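Local coordinates for protein putative mandelate racemase (Bordetella bronchiseptica, PDB 3OZY) that is of unknown function but belongs to the magnesium-dependent enolase superfamily and binds m-xylarate, so it may act on sugar-derived acids, at residues W148-T151 with P152-A156. Numbering follows the deposited sequence.
Sequences WDLT and PDQAA. With ACY (acetic acid), chain H.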
ATOM      1  N   TRP A 148      -0.030   4.768 -26.866  1.00  8.02           N
ATOM      2  CA  TRP A 148       1.184   5.325 -27.446  1.00  8.56           C
ATOM      3  C   TRP A 148       1.473   4.702 -28.814  1.00  9.89           C
ATOM      4  O   TRP A 148       0.737   3.836 -29.282  1.00 10.00           O
ATOM      5  CB  TRP A 148       2.369   5.049 -26.522  1.00  8.06           C
ATOM      6  CG  TRP A 148       2.363   5.800 -25.209  1.00  9.51           C
ATOM      7  CD1 TRP A 148       1.481   6.759 -24.794  1.00  9.45           C
ATOM      8  CD2 TRP A 148       3.316   5.647 -24.166  1.00  9.08           C
ATOM      9  NE1 TRP A 148       1.828   7.200 -23.530  1.00  8.82           N
ATOM     10  CE2 TRP A 148       2.955   6.530 -23.127  1.00  9.15           C
ATOM     11  CE3 TRP A 148       4.442   4.834 -24.004  1.00  9.25           C
ATOM     12  CZ2 TRP A 148       3.689   6.634 -21.947  1.00  9.13           C
ATOM     13  CZ3 TRP A 148       5.165   4.930 -22.831  1.00 10.00           C
ATOM     14  CH2 TRP A 148       4.792   5.827 -21.820  1.00  9.44           C
ATOM     15  N   ASP A 149       2.554   5.155 -29.445  1.00 10.21           N
ATOM     16  CA  ASP A 149       3.060   4.553 -30.684  1.00  9.90           C
ATOM     17  C   ASP A 149       2.212   4.844 -31.924  1.00 10.66           C
ATOM     18  O   ASP A 149       2.211   4.061 -32.876  1.00 10.96           O
ATOM     19  CB  ASP A 149       3.256   3.039 -30.507  1.00 12.71           C
ATOM     20  CG  ASP A 149       4.131   2.705 -29.311  1.00 12.20           C
ATOM     21  OD1 ASP A 149       5.310   3.101 -29.301  1.00 13.37           O
ATOM     22  OD2 ASP A 149       3.631   2.061 -28.364  1.00 13.59           O
ATOM     23  N   LEU A 150       1.504   5.968 -31.925  1.00  9.67           N
ATOM     24  CA  LEU A 150       0.726   6.384 -33.089  1.00  9.84           C
ATOM     25  C   LEU A 150       1.198   7.727 -33.618  1.00 11.20           C
ATOM     26  O   LEU A 150       1.694   8.563 -32.861  1.00 11.86           O
ATOM     27  CB  LEU A 150      -0.753   6.509 -32.723  1.00  9.34           C
ATOM     28  CG  LEU A 150      -1.435   5.252 -32.187  1.00  9.76           C
ATOM     29  CD1 LEU A 150      -2.887   5.544 -31.920  1.00 11.42           C
ATOM     30  CD2 LEU A 150      -1.314   4.092 -33.168  1.00 11.06           C
ATOM     31  N   THR A 151       1.026   7.943 -34.918  1.00  9.77           N
ATOM     32  CA  THR A 151       1.191   9.267 -35.513  1.00  9.71           C
ATOM     33  C   THR A 151      -0.090  10.071 -35.292  1.00 10.19           C
ATOM     34  O   THR A 151      -1.117   9.514 -34.926  1.00 10.03           O
ATOM     35  CB  THR A 151       1.390   9.161 -37.018  1.00  9.65           C
ATOM     36  OG1 THR A 151       0.201   8.613 -37.596  1.00 11.21           O
ATOM     37  CG2 THR A 151       2.585   8.278 -37.344  1.00 12.43           C
ATOM     38  N   PRO A 152      -0.052  11.384 -35.555  1.00 10.40           N
ATOM     39  CA  PRO A 152      -1.287  12.155 -35.352  1.00 11.63           C
ATOM     40  C   PRO A 152      -2.458  11.688 -36.225  1.00  9.60           C
ATOM     41  O   PRO A 152      -3.590  11.586 -35.745  1.00 10.95           O
ATOM     42  CB  PRO A 152      -0.863  13.593 -35.682  1.00 12.58           C
ATOM     43  CG  PRO A 152       0.616  13.615 -35.345  1.00 12.48           C
ATOM     44  CD  PRO A 152       1.122  12.250 -35.771  1.00 11.05           C
ATOM     45  N   ASP A 153      -2.202  11.408 -37.502  1.00 10.50           N
ATOM     46  CA  ASP A 153      -3.277  10.935 -38.369  1.00 11.98           C
ATOM     47  C   ASP A 153      -3.843   9.612 -37.880  1.00  8.82           C
ATOM     48  O   ASP A 153      -5.040   9.375 -37.979  1.00 10.32           O
ATOM     49  CB  ASP A 153      -2.803  10.779 -39.818  1.00 12.53           C
ATOM     50  CG  ASP A 153      -2.596  12.111 -40.514  1.00 21.53           C
ATOM     51  OD1 ASP A 153      -3.157  13.131 -40.051  1.00 21.61           O
ATOM     52  OD2 ASP A 153      -1.874  12.127 -41.534  1.00 26.18           O
ATOM     53  N   GLN A 154      -2.970   8.746 -37.374  1.00 10.55           N
ATOM     54  CA  GLN A 154      -3.406   7.451 -36.856  1.00  9.61           C
ATOM     55  C   GLN A 154      -4.238   7.599 -35.583  1.00  9.66           C
ATOM     56  O   GLN A 154      -5.227   6.899 -35.401  1.00  9.57           O
ATOM     57  CB  GLN A 154      -2.201   6.547 -36.599  1.00  9.52           C
ATOM     58  CG  GLN A 154      -1.487   6.141 -37.882  1.00  8.27           C
ATOM     59  CD  GLN A 154      -0.103   5.610 -37.626  1.00 10.02           C
ATOM     60  OE1 GLN A 154       0.312   5.445 -36.479  1.00  9.41           O
ATOM     61  NE2 GLN A 154       0.638   5.330 -38.701  1.00 10.10           N
ATOM     62  N   ALA A 155      -3.833   8.510 -34.704  1.00  9.25           N
ATOM     63  CA  ALA A 155      -4.601   8.775 -33.488  1.00  9.35           C
ATOM     64  C   ALA A 155      -5.983   9.306 -33.858  1.00  7.92           C
ATOM     65  O   ALA A 155      -6.998   8.896 -33.296  1.00  9.10           O
ATOM     66  CB  ALA A 155      -3.857   9.761 -32.582  1.00 10.22           C
ATOM     67  N   ALA A 156      -6.028  10.207 -34.838  1.00  9.20           N
ATOM     68  CA  ALA A 156      -7.297  10.735 -35.317  1.00  9.80           C
ATOM     69  C   ALA A 156      -8.153   9.642 -35.954  1.00  9.50           C
ATOM     70  O   ALA A 156      -9.355   9.580 -35.721  1.00  9.74           O
ATOM     71  CB  ALA A 156      -7.070  11.899 -36.290  1.00 10.11           C
TER
HETATM   72  C   ACY H 395       4.210   8.296 -28.177  1.00 15.38           C
HETATM   73  O   ACY H 395       4.872   8.474 -27.129  1.00 20.51           O
HETATM   74  OXT ACY H 395       4.398   7.328 -28.943  1.00 13.93           O
HETATM   75  CH3 ACY H 395       3.149   9.297 -28.534  1.00 18.45           C
HETATM   76  O   HOH W   1       2.670   4.393 -35.525  1.00 10.18           O
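P152 opens helix 152-164 directly after T151, its ring carbon CD pressed to within 3.3 Å of T151 CB, a tight fit across the peptide link. The ring also packs on A183, N184 and A187 of helix 178-192, joining this first turn to the neighbouring helix. Q154, in the first turn, reaches back to the residue that precedes the helix. Q154 N donates to T151 OG1 at 3.2 Å, a bond made possible because OG1 sits between the backbone N and the carbonyl carbon of its own residue (chi1 64°). In return the Q154 side chain, extended beyond CG, crosses T151 and brings OE1 to T151 N at 3.0 Å; this bond is nearly straight (172°), yet the N-H comes from well above the plane of the amide carbonyl. The reciprocal pair is a capping box with T151 as N-cap, and it caps the N-terminus of the helix that follows 139-146, the first strand of the beta-alpha barrel. A water molecule gives a second hydrogen bond to Q154 OE1 (2.8 Å) and another to D149 O, tying the glutamine amide to the loop further back. L150 CD2 lies 3.9 Å from the same oxygen, while the other methyl, CD1, leans on A155 at 4.0 Å from its CA. A155 N begins the regular helical bonding by donating to T151 O at 2.9 Å. One residue on, A156 N repeats the pattern with P152 O, and the A156 side chain rests against R191 of helix 178-192.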